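Bifunctional protein PutA (Bdellovibrio bacteriovorus, PDB 5UR2) probably converts L-proline to L-glutamate in two steps, through an FAD-dependent proline dehydrogenase and an NAD-dependent L-glutamate gamma-semialdehyde dehydrogenase. Local coordinates at residues B[197-202]-B[246-251]; B[559-564]-B[603-608]; B[829-834]-B[855-860]. One frame throughout, in Å; residues are numbered along the deposited sequence.

In the fold
The three contacts share no helix or strand, and their chemistry follows their place in the two enzyme units. Contact 1 is buried in the proline dehydrogenase barrel, where a loop leaving a strand meets a helix, and it is the one that carries a residue joined to the modified flavin. Contacts 2 and 3 both belong to the aldehyde dehydrogenase part, yet their centres lie about 40 Å apart. Contact 2 is a buried antiparallel helix pair meeting at an alanine, flanked by an aspartate whose charge is paired. Contact 3 is only partly buried: a helix rests on a proline-rich loop through aliphatic carbons. None of the three has a hydrogen bond between its segments.

Contact 1 (B[197-202]-B[246-251]). With P5F (N-propargylglycine-modified flavin adenine dinucleotide), chain F.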
loop_
_atom_site.group_PDB
_atom_site.type_symbol
_atom_site.label_atom_id
_atom_site.label_comp_id
_atom_site.label_asym_id
_atom_site.label_seq_id
_atom_site.Cartn_x
_atom_site.Cartn_y
_atom_site.Cartn_z
ATOM N N VAL B 197 15.860 15.592 49.680
ATOM C CA VAL B 197 16.264 14.248 49.298
ATOM C C VAL B 197 15.398 13.697 48.167
ATOM O O VAL B 197 14.172 13.809 48.210
ATOM C CB VAL B 197 16.195 13.308 50.522
ATOM C CG1 VAL B 197 16.623 11.893 50.147
ATOM C CG2 VAL B 197 17.070 13.843 51.647
ATOM N N LYS B 198 16.035 13.072 47.178
ATOM C CA LYS B 198 15.327 12.457 46.050
ATOM C C LYS B 198 15.227 10.981 46.368
ATOM O O LYS B 198 16.265 10.283 46.522
ATOM C CB LYS B 198 16.020 12.734 44.715
ATOM C CG LYS B 198 15.363 13.630 43.668
ATOM C CD LYS B 198 15.487 15.142 43.705
ATOM C CE LYS B 198 14.362 15.954 43.079
ATOM N NZ LYS B 198 14.395 17.420 43.149
ATOM N N MET B 199 14.008 10.467 46.488
ATOM C CA MET B 199 13.808 9.103 46.963
ATOM C C MET B 199 14.433 8.038 46.054
ATOM O O MET B 199 15.154 7.163 46.530
ATOM C CB MET B 199 12.311 8.797 47.121
ATOM C CG MET B 199 12.050 7.455 47.825
ATOM S SD MET B 199 10.325 6.961 47.901
ATOM C CE MET B 199 9.964 6.668 46.157
ATOM N N THR B 200 14.162 8.089 44.747
ATOM C CA THR B 200 14.673 7.030 43.885
ATOM C C THR B 200 16.189 7.036 43.760
ATOM O O THR B 200 16.749 6.067 43.249
ATOM C CB THR B 200 14.051 7.122 42.505
ATOM O OG1 THR B 200 14.556 8.293 41.840
ATOM C CG2 THR B 200 12.541 7.195 42.656
ATOM N N ALA B 201 16.871 8.086 44.211
ATOM C CA ALA B 201 18.321 8.049 44.194
ATOM C C ALA B 201 18.898 7.103 45.238
ATOM O O ALA B 201 20.087 6.784 45.164
ATOM C CB ALA B 201 18.883 9.448 44.404
ATOM N N LEU B 202 18.090 6.643 46.190
ATOM C CA LEU B 202 18.561 5.795 47.273
ATOM C C LEU B 202 18.438 4.304 46.996
ATOM O O LEU B 202 18.903 3.508 47.815
ATOM C CB LEU B 202 17.801 6.105 48.558
ATOM C CG LEU B 202 18.117 7.486 49.093
ATOM C CD1 LEU B 202 17.109 7.884 50.152
ATOM C CD2 LEU B 202 19.507 7.423 49.661
ATOM N N LYS B 246 4.783 8.550 42.475
ATOM C CA LYS B 246 4.156 9.518 43.375
ATOM C C LYS B 246 3.469 8.816 44.537
ATOM O O LYS B 246 3.685 9.169 45.699
ATOM C CB LYS B 246 3.148 10.403 42.625
ATOM C CG LYS B 246 2.618 11.577 43.465
ATOM C CD LYS B 246 1.351 11.230 44.269
ATOM C CE LYS B 246 0.172 10.884 43.340
ATOM N NZ LYS B 246 -1.130 10.627 44.069
ATOM N N HIS B 247 2.616 7.832 44.236
ATOM C CA HIS B 247 1.888 7.138 45.294
ATOM C C HIS B 247 2.854 6.400 46.219
ATOM O O HIS B 247 2.723 6.460 47.449
ATOM C CB HIS B 247 0.852 6.194 44.664
ATOM C CG HIS B 247 -0.048 5.528 45.657
ATOM N ND1 HIS B 247 -0.814 4.422 45.344
ATOM C CD2 HIS B 247 -0.296 5.801 46.962
ATOM C CE1 HIS B 247 -1.494 4.044 46.413
ATOM N NE2 HIS B 247 -1.194 4.862 47.409
ATOM N N LEU B 248 3.861 5.741 45.645
ATOM C CA LEU B 248 4.845 5.044 46.464
ATOM C C LEU B 248 5.566 6.011 47.406
ATOM O O LEU B 248 5.780 5.704 48.582
ATOM C CB LEU B 248 5.829 4.306 45.560
ATOM C CG LEU B 248 6.948 3.490 46.208
ATOM C CD1 LEU B 248 6.371 2.369 47.063
ATOM C CD2 LEU B 248 7.875 2.934 45.139
ATOM N N THR B 249 5.928 7.195 46.909
ATOM C CA THR B 249 6.617 8.180 47.736
ATOM C C THR B 249 5.763 8.597 48.927
ATOM O O THR B 249 6.277 8.792 50.034
ATOM C CB THR B 249 7.012 9.387 46.885
ATOM O OG1 THR B 249 7.815 8.930 45.789
ATOM C CG2 THR B 249 7.825 10.397 47.711
ATOM N N LEU B 250 4.457 8.747 48.716
ATOM C CA LEU B 250 3.592 9.169 49.809
ATOM C C LEU B 250 3.472 8.085 50.882
ATOM O O LEU B 250 3.487 8.394 52.079
ATOM C CB LEU B 250 2.226 9.566 49.255
ATOM C CG LEU B 250 2.283 10.832 48.383
ATOM C CD1 LEU B 250 0.900 11.217 47.879
ATOM C CD2 LEU B 250 2.935 11.982 49.135
ATOM N N GLU B 251 3.349 6.814 50.478
ATOM C CA GLU B 251 3.335 5.728 51.454
ATOM C C GLU B 251 4.672 5.633 52.189
ATOM O O GLU B 251 4.708 5.443 53.407
ATOM C CB GLU B 251 3.004 4.396 50.768
ATOM C CG GLU B 251 1.582 4.336 50.254
ATOM C CD GLU B 251 1.159 2.952 49.833
ATOM O OE1 GLU B 251 1.914 1.979 50.064
ATOM O OE2 GLU B 251 0.063 2.836 49.266
HETATM P PA P5F F . 4.238 29.092 36.667
HETATM O O1A P5F F . 3.116 29.951 37.341
HETATM O O2A P5F F . 4.724 29.519 35.373
HETATM O O5B P5F F . 3.854 27.669 36.360
HETATM C C5B P5F F . 4.526 26.811 35.446
HETATM C C4B P5F F . 4.046 25.372 35.690
HETATM O O4B P5F F . 2.738 25.128 35.231
HETATM C C3B P5F F . 4.860 24.273 35.072
HETATM O O3B P5F F . 6.018 24.012 35.768
HETATM C C2B P5F F . 3.922 23.133 35.092
HETATM O O2B P5F F . 3.924 22.561 36.354
HETATM C C1B P5F F . 2.606 23.785 34.857
HETATM N N9A P5F F . 2.162 23.751 33.487
HETATM C C8A P5F F . 2.812 24.248 32.365
HETATM N N7A P5F F . 2.040 24.029 31.294
HETATM C C5A P5F F . 0.855 23.397 31.676
HETATM C C6A P5F F . -0.273 22.923 31.011
HETATM N N6A P5F F . -0.400 23.070 29.588
HETATM N N1A P5F F . -1.265 22.318 31.692
HETATM C C2A P5F F . -1.194 22.161 33.031
HETATM N N3A P5F F . -0.089 22.589 33.708
HETATM C C4A P5F F . 0.925 23.201 33.083
HETATM N N1 P5F F . 8.660 20.230 40.958
HETATM C C2 P5F F . 8.341 18.844 41.202
HETATM O O2 P5F F . 7.493 18.207 40.325
HETATM N N3 P5F F . 8.880 18.149 42.333
HETATM C C4 P5F F . 9.752 18.778 43.256
HETATM O O4 P5F F . 10.243 18.038 44.340
HETATM C C4X P5F F . 10.098 20.238 42.994
HETATM N N5 P5F F . 11.090 20.947 43.800
HETATM C C5X P5F F . 11.023 22.421 43.756
HETATM C C6 P5F F . 11.565 23.224 44.895
HETATM C C7 P5F F . 11.424 24.635 44.895
HETATM C C7M P5F F . 11.977 25.436 46.054
HETATM C C8 P5F F . 10.765 25.297 43.815
HETATM C C8M P5F F . 10.593 26.794 43.784
HETATM C C9 P5F F . 10.246 24.543 42.735
HETATM C C9A P5F F . 10.394 23.060 42.726
HETATM N N10 P5F F . 9.836 22.282 41.617
HETATM C C10 P5F F . 9.556 20.898 41.882
HETATM C "C1'" P5F F . 9.389 22.899 40.344
HETATM C "C2'" P5F F . 7.974 23.470 40.434
HETATM O "O2'" P5F F . 7.087 22.425 40.556
HETATM C "C3'" P5F F . 7.557 24.351 39.254
HETATM O "O3'" P5F F . 7.572 23.583 38.109
HETATM C "C4'" P5F F . 8.445 25.562 39.008
HETATM O "O4'" P5F F . 8.980 25.932 40.232
HETATM C "C5'" P5F F . 7.777 26.730 38.256
HETATM O "O5'" P5F F . 6.439 26.970 38.644
HETATM P P P5F F . 5.769 28.432 38.858
HETATM O O1P P5F F . 4.585 28.556 39.891
HETATM O O2P P5F F . 7.062 29.294 39.114
HETATM O O3P P5F F . 5.570 28.964 37.318
HETATM C C21 P5F F . 13.122 19.530 42.957
HETATM C C22 P5F F . 12.112 20.245 43.498
HETATM C C23 P5F F . 13.174 17.998 43.081
#
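The (beta/alpha)8 barrel of the proline dehydrogenase unit brings Met199, just beyond the C-terminal end of strand 194-197, against Thr249 and Leu248 of helix 246-257. Strand 235-238, which precedes this helix, is the neighbour of strand 194-197 in the barrel, so the contact ties together two adjacent beta/alpha units. With CG anti to the backbone N (chi1 -171°), the methionine extends toward the helix before turning at its last torsion. Its thioether and the threonine slide past each other in opposite directions. The methyl CE of Met199 lies tightly against OG1 of Thr249, at 3.1 Å, and 4.4 Å from CG of Leu248. That hydroxyl is hydrogen-bonded to the carbonyl oxygen of Val245, just ahead of the helix, so the methyl packs on a polar atom already provided for. Met199 also packs on Leu218 of helix 211-232 and Leu238 of strand 235-238.

One residue earlier, the chain serves the active site. Lys198 belongs to the flavin pocket and is captured by the inactivator: a three-carbon link from N-propargylglycine joins it to N5 of the flavin. NZ of Lys198 also hydrogen-bonds the hydroxyl of Tyr403, and the covalent bond from NZ of Lys198 to C23 of the P5F adduct measures 1.4 Å.

Contact 2 (B[559-564]-B[603-608])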
loop_
_atom_site.group_PDB
_atom_site.type_symbol
_atom_site.label_atom_id
_atom_site.label_comp_id
_atom_site.label_asym_id
_atom_site.label_seq_id
_atom_site.Cartn_x
_atom_site.Cartn_y
_atom_site.Cartn_z
ATOM N N ALA B 559 -14.516 -9.683 12.324
ATOM C CA ALA B 559 -15.281 -9.613 13.570
ATOM C C ALA B 559 -14.967 -10.798 14.490
ATOM O O ALA B 559 -14.955 -10.655 15.718
ATOM C CB ALA B 559 -16.781 -9.547 13.258
ATOM N N LEU B 560 -14.728 -11.981 13.915
ATOM C CA LEU B 560 -14.314 -13.126 14.729
ATOM C C LEU B 560 -12.966 -12.862 15.387
ATOM O O LEU B 560 -12.771 -13.173 16.571
ATOM C CB LEU B 560 -14.258 -14.395 13.871
ATOM C CG LEU B 560 -15.638 -15.025 13.612
ATOM C CD1 LEU B 560 -15.588 -16.203 12.651
ATOM C CD2 LEU B 560 -16.242 -15.486 14.936
ATOM N N VAL B 561 -12.042 -12.244 14.645
ATOM C CA VAL B 561 -10.728 -11.909 15.183
ATOM C C VAL B 561 -10.834 -10.822 16.257
ATOM O O VAL B 561 -10.095 -10.838 17.257
ATOM C CB VAL B 561 -9.793 -11.510 14.035
ATOM C CG1 VAL B 561 -8.472 -10.948 14.592
ATOM C CG2 VAL B 561 -9.545 -12.727 13.185
ATOM N N ASP B 562 -11.740 -9.858 16.067
ATOM C CA ASP B 562 -11.984 -8.863 17.111
ATOM C C ASP B 562 -12.533 -9.512 18.374
ATOM O O ASP B 562 -12.156 -9.132 19.487
ATOM C CB ASP B 562 -12.942 -7.777 16.617
ATOM C CG ASP B 562 -12.227 -6.650 15.883
ATOM O OD1 ASP B 562 -11.086 -6.291 16.269
ATOM O OD2 ASP B 562 -12.827 -6.100 14.943
ATOM N N LYS B 563 -13.440 -10.482 18.225
ATOM C CA LYS B 563 -13.990 -11.132 19.404
ATOM C C LYS B 563 -12.904 -11.891 20.148
ATOM O O LYS B 563 -12.858 -11.862 21.382
ATOM C CB LYS B 563 -15.139 -12.072 19.024
ATOM C CG LYS B 563 -15.978 -12.526 20.229
ATOM C CD LYS B 563 -17.180 -13.385 19.809
ATOM C CE LYS B 563 -17.978 -13.891 21.023
ATOM N NZ LYS B 563 -18.975 -14.937 20.637
ATOM N N LEU B 564 -11.987 -12.532 19.409
ATOM C CA LEU B 564 -10.844 -13.187 20.040
ATOM C C LEU B 564 -10.050 -12.197 20.896
ATOM O O LEU B 564 -9.712 -12.490 22.047
ATOM C CB LEU B 564 -9.951 -13.823 18.972
ATOM C CG LEU B 564 -8.639 -14.430 19.476
ATOM C CD1 LEU B 564 -8.939 -15.490 20.513
ATOM C CD2 LEU B 564 -7.768 -14.994 18.333
ATOM N N TYR B 603 -4.832 -5.333 14.715
ATOM C CA TYR B 603 -4.143 -4.764 13.559
ATOM C C TYR B 603 -4.443 -5.553 12.288
ATOM O O TYR B 603 -4.747 -4.970 11.241
ATOM C CB TYR B 603 -2.646 -4.715 13.822
ATOM C CG TYR B 603 -1.818 -4.059 12.735
ATOM C CD1 TYR B 603 -1.527 -2.694 12.781
ATOM C CD2 TYR B 603 -1.295 -4.807 11.678
ATOM C CE1 TYR B 603 -0.730 -2.078 11.786
ATOM C CE2 TYR B 603 -0.515 -4.212 10.687
ATOM C CZ TYR B 603 -0.231 -2.849 10.745
ATOM O OH TYR B 603 0.544 -2.271 9.768
ATOM N N TYR B 604 -4.365 -6.883 12.347
ATOM C CA TYR B 604 -4.632 -7.625 11.121
ATOM C C TYR B 604 -6.111 -7.553 10.774
ATOM O O TYR B 604 -6.460 -7.526 9.591
ATOM C CB TYR B 604 -4.142 -9.077 11.239
ATOM C CG TYR B 604 -2.630 -9.154 11.410
ATOM C CD1 TYR B 604 -1.790 -8.287 10.711
ATOM C CD2 TYR B 604 -2.053 -10.051 12.309
ATOM C CE1 TYR B 604 -0.410 -8.331 10.865
ATOM C CE2 TYR B 604 -0.670 -10.100 12.492
ATOM C CZ TYR B 604 0.146 -9.229 11.766
ATOM O OH TYR B 604 1.510 -9.264 11.934
ATOM N N ALA B 605 -6.990 -7.485 11.780
ATOM C CA ALA B 605 -8.405 -7.301 11.468
ATOM C C ALA B 605 -8.637 -5.943 10.824
ATOM O O ALA B 605 -9.349 -5.838 9.813
ATOM C CB ALA B 605 -9.276 -7.474 12.718
ATOM N N ARG B 606 -8.004 -4.900 11.364
ATOM C CA ARG B 606 -8.101 -3.582 10.745
ATOM C C ARG B 606 -7.558 -3.605 9.317
ATOM O O ARG B 606 -8.167 -3.039 8.408
ATOM C CB ARG B 606 -7.357 -2.549 11.595
ATOM C CG ARG B 606 -7.319 -1.139 11.015
ATOM C CD ARG B 606 -6.508 -0.221 11.957
ATOM N NE ARG B 606 -6.522 1.172 11.532
ATOM C CZ ARG B 606 -5.794 1.643 10.523
ATOM N NH1 ARG B 606 -4.999 0.832 9.830
ATOM N NH2 ARG B 606 -5.872 2.920 10.196
ATOM N N HIS B 607 -6.422 -4.269 9.098
ATOM C CA HIS B 607 -5.826 -4.284 7.760
ATOM C C HIS B 607 -6.721 -5.012 6.760
ATOM O O HIS B 607 -6.884 -4.557 5.621
ATOM C CB HIS B 607 -4.438 -4.925 7.806
ATOM C CG HIS B 607 -3.546 -4.541 6.667
ATOM N ND1 HIS B 607 -2.340 -5.168 6.422
ATOM C CD2 HIS B 607 -3.676 -3.586 5.711
ATOM C CE1 HIS B 607 -1.768 -4.618 5.365
ATOM N NE2 HIS B 607 -2.560 -3.660 4.914
ATOM N N MET B 608 -7.311 -6.141 7.169
ATOM C CA MET B 608 -8.174 -6.883 6.258
ATOM C C MET B 608 -9.372 -6.042 5.851
ATOM O O MET B 608 -9.818 -6.092 4.697
ATOM C CB MET B 608 -8.630 -8.188 6.915
ATOM C CG MET B 608 -9.380 -9.168 5.974
ATOM S SD MET B 608 -8.247 -9.840 4.703
ATOM C CE MET B 608 -8.672 -8.879 3.238
#
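Helices 554-570 and 587-611 run in roughly opposite directions where they meet, and they come closest at Val561 and Ala605, whose CA atoms are 6.4 Å apart. In the aldehyde dehydrogenase fold these helices come before the Rossmann-type strands in the sequence and pack against helix 646-657. Both segments keep regular helical bonding from each amide to the carbonyl four residues back, and no hydrogen bond passes between the segments; the contact is made by side chains. It illustrates how a small residue lets two helices approach closely: Ala605 offers a single methyl directed at the facing helix, and neighbouring residues on that helix close around it.

Val561 supplies the apolar side. Its CG1 branch stands anti to the backbone N (chi1 171°) and meets CB of Ala605 at 4.0 Å. The same valine also touches Cys601, further back on the second helix, and Val657 of helix 646-657, which places the pair against a third helix. Ala558, one turn before Asp562 on the first helix, adds its own contact with Ala605.

Asp562, the next residue after Val561, reaches the same methyl with the end of its side chain, its carboxylate swinging nearer than its CB direction would suggest. OD2 forms a salt bridge with Arg609, while OD1 has a long, weak ion pair with Arg602. The carboxylate also lies beside the alanine methyl, with OD1 of Asp562 4.2 Å from CB of Ala605.

Contact 3 (B[829-834]-B[855-860]); sequences DRILGT and FFAPPT
Pro858, which packs against Leu832 of helix 825-841, has its carbonyl oxygen held by a hydroxyl two residues on: OG1 of Thr860 donates to O of Pro858 over 3.0 Å. The donor stands well above the carbonyl plane, 61° out of it, and the angle at the oxygen is 119°. This bond lies at the end of an irregular loop in the catalytic domain of the aldehyde dehydrogenase fold, just where the chain enters strand 860-863. That strand pairs antiparallel with strand 843-847, which comes after the helix, and these elements follow one another as a helix-strand-loop-strand segment of the chain.

The helix meets the loop through aliphatic carbons. Leu832 does most of the reaching: its first torsion is away from a staggered value (chi1 -99°), and its end comes nearer the loop than its CB does. There, the single methyl CD1 of Leu832 touches two residues at once, lying 4.1 Å from CB of Ala857 and equally far from CD of Pro858. The leucine and the proline side chains cross at about a right angle and touch through CD1 and CD.

Ile831, the more buried of the two helix residues, also packs on Val822, which shares a backbone hydrogen bond with Phe855 of the loop. Toward Ala857 it presents its branch methyl, with CG2 of Ile831 sitting 4.2 Å from CB of Ala857.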
loop_
_atom_site.group_PDB
_atom_site.type_symbol
_atom_site.label_atom_id
_atom_site.label_comp_id
_atom_site.label_asym_id
_atom_site.label_seq_id
_atom_site.Cartn_x
_atom_site.Cartn_y
_atom_site.Cartn_z
ATOM N N ASP B 829 21.634 -26.370 29.809
ATOM C CA ASP B 829 22.932 -27.027 29.646
ATOM C C ASP B 829 23.718 -26.434 28.486
ATOM O O ASP B 829 24.943 -26.282 28.568
ATOM C CB ASP B 829 22.754 -28.537 29.469
ATOM C CG ASP B 829 22.280 -29.225 30.749
ATOM O OD1 ASP B 829 22.518 -28.702 31.848
ATOM O OD2 ASP B 829 21.652 -30.283 30.665
ATOM N N ARG B 830 23.038 -26.122 27.382
ATOM C CA ARG B 830 23.721 -25.518 26.245
ATOM C C ARG B 830 24.333 -24.173 26.630
ATOM O O ARG B 830 25.493 -23.886 26.307
ATOM C CB ARG B 830 22.737 -25.365 25.083
ATOM C CG ARG B 830 23.298 -24.647 23.882
ATOM C CD ARG B 830 22.249 -24.465 22.782
ATOM N NE ARG B 830 21.106 -23.644 23.187
ATOM C CZ ARG B 830 21.170 -22.331 23.389
ATOM N NH1 ARG B 830 22.321 -21.694 23.236
ATOM N NH2 ARG B 830 20.087 -21.652 23.742
ATOM N N ILE B 831 23.570 -23.349 27.348
ATOM C CA ILE B 831 24.038 -22.016 27.704
ATOM C C ILE B 831 25.196 -22.090 28.690
ATOM O O ILE B 831 26.202 -21.386 28.534
ATOM C CB ILE B 831 22.874 -21.184 28.260
ATOM C CG1 ILE B 831 21.843 -20.929 27.148
ATOM C CG2 ILE B 831 23.406 -19.868 28.823
ATOM C CD1 ILE B 831 20.515 -20.417 27.669
ATOM N N LEU B 832 25.087 -22.935 29.718
ATOM C CA LEU B 832 26.208 -23.084 30.644
ATOM C C LEU B 832 27.451 -23.619 29.938
ATOM O O LEU B 832 28.577 -23.317 30.347
ATOM C CB LEU B 832 25.834 -23.994 31.814
ATOM C CG LEU B 832 25.434 -23.278 33.102
ATOM C CD1 LEU B 832 24.151 -22.500 32.923
ATOM C CD2 LEU B 832 25.365 -24.243 34.282
ATOM N N GLY B 833 27.270 -24.440 28.904
ATOM C CA GLY B 833 28.419 -24.879 28.132
ATOM C C GLY B 833 29.081 -23.740 27.375
ATOM O O GLY B 833 30.310 -23.625 27.361
ATOM N N THR B 834 28.278 -22.870 26.756
ATOM C CA THR B 834 28.841 -21.700 26.090
ATOM C C THR B 834 29.573 -20.811 27.090
ATOM O O THR B 834 30.667 -20.304 26.807
ATOM C CB THR B 834 27.722 -20.922 25.393
ATOM O OG1 THR B 834 27.193 -21.722 24.339
ATOM C CG2 THR B 834 28.247 -19.615 24.800
ATOM N N PHE B 855 15.843 -23.664 36.049
ATOM C CA PHE B 855 16.836 -23.478 34.982
ATOM C C PHE B 855 17.387 -22.050 34.985
ATOM O O PHE B 855 17.331 -21.307 33.999
ATOM C CB PHE B 855 16.228 -23.848 33.629
ATOM C CG PHE B 855 15.611 -25.226 33.602
ATOM C CD1 PHE B 855 16.313 -26.313 34.085
ATOM C CD2 PHE B 855 14.331 -25.427 33.119
ATOM C CE1 PHE B 855 15.757 -27.599 34.082
ATOM C CE2 PHE B 855 13.766 -26.700 33.105
ATOM C CZ PHE B 855 14.482 -27.787 33.589
ATOM N N PHE B 856 17.962 -21.678 36.121
ATOM C CA PHE B 856 18.426 -20.310 36.326
ATOM C C PHE B 856 19.844 -20.206 35.788
ATOM O O PHE B 856 20.805 -20.578 36.463
ATOM C CB PHE B 856 18.328 -19.927 37.802
ATOM C CG PHE B 856 16.915 -19.939 38.321
ATOM C CD1 PHE B 856 16.057 -18.875 38.069
ATOM C CD2 PHE B 856 16.427 -21.045 39.008
ATOM C CE1 PHE B 856 14.754 -18.898 38.516
ATOM C CE2 PHE B 856 15.119 -21.074 39.460
ATOM C CZ PHE B 856 14.278 -19.991 39.213
ATOM N N ALA B 857 19.970 -19.752 34.553
ATOM C CA ALA B 857 21.293 -19.447 34.014
ATOM C C ALA B 857 21.709 -18.034 34.443
ATOM O O ALA B 857 20.868 -17.137 34.509
ATOM C CB ALA B 857 21.308 -19.575 32.481
ATOM N N PRO B 858 22.981 -17.813 34.768
ATOM C CA PRO B 858 23.394 -16.522 35.331
ATOM C C PRO B 858 23.588 -15.473 34.254
ATOM O O PRO B 858 24.082 -15.773 33.159
ATOM C CB PRO B 858 24.729 -16.852 36.009
ATOM C CG PRO B 858 25.295 -17.958 35.150
ATOM C CD PRO B 858 24.100 -18.770 34.687
ATOM N N PRO B 859 23.253 -14.216 34.537
ATOM C CA PRO B 859 23.629 -13.141 33.613
ATOM C C PRO B 859 25.144 -12.986 33.628
ATOM O O PRO B 859 25.754 -12.857 34.693
ATOM C CB PRO B 859 22.923 -11.910 34.191
ATOM C CG PRO B 859 22.859 -12.202 35.675
ATOM C CD PRO B 859 22.665 -13.700 35.787
ATOM N N THR B 860 25.747 -13.009 32.436
ATOM C CA THR B 860 27.194 -13.112 32.278
ATOM C C THR B 860 27.676 -12.113 31.236
ATOM O O THR B 860 27.108 -12.045 30.141
ATOM C CB THR B 860 27.582 -14.537 31.860
ATOM O OG1 THR B 860 26.992 -15.478 32.766
ATOM C CG2 THR B 860 29.095 -14.711 31.849
#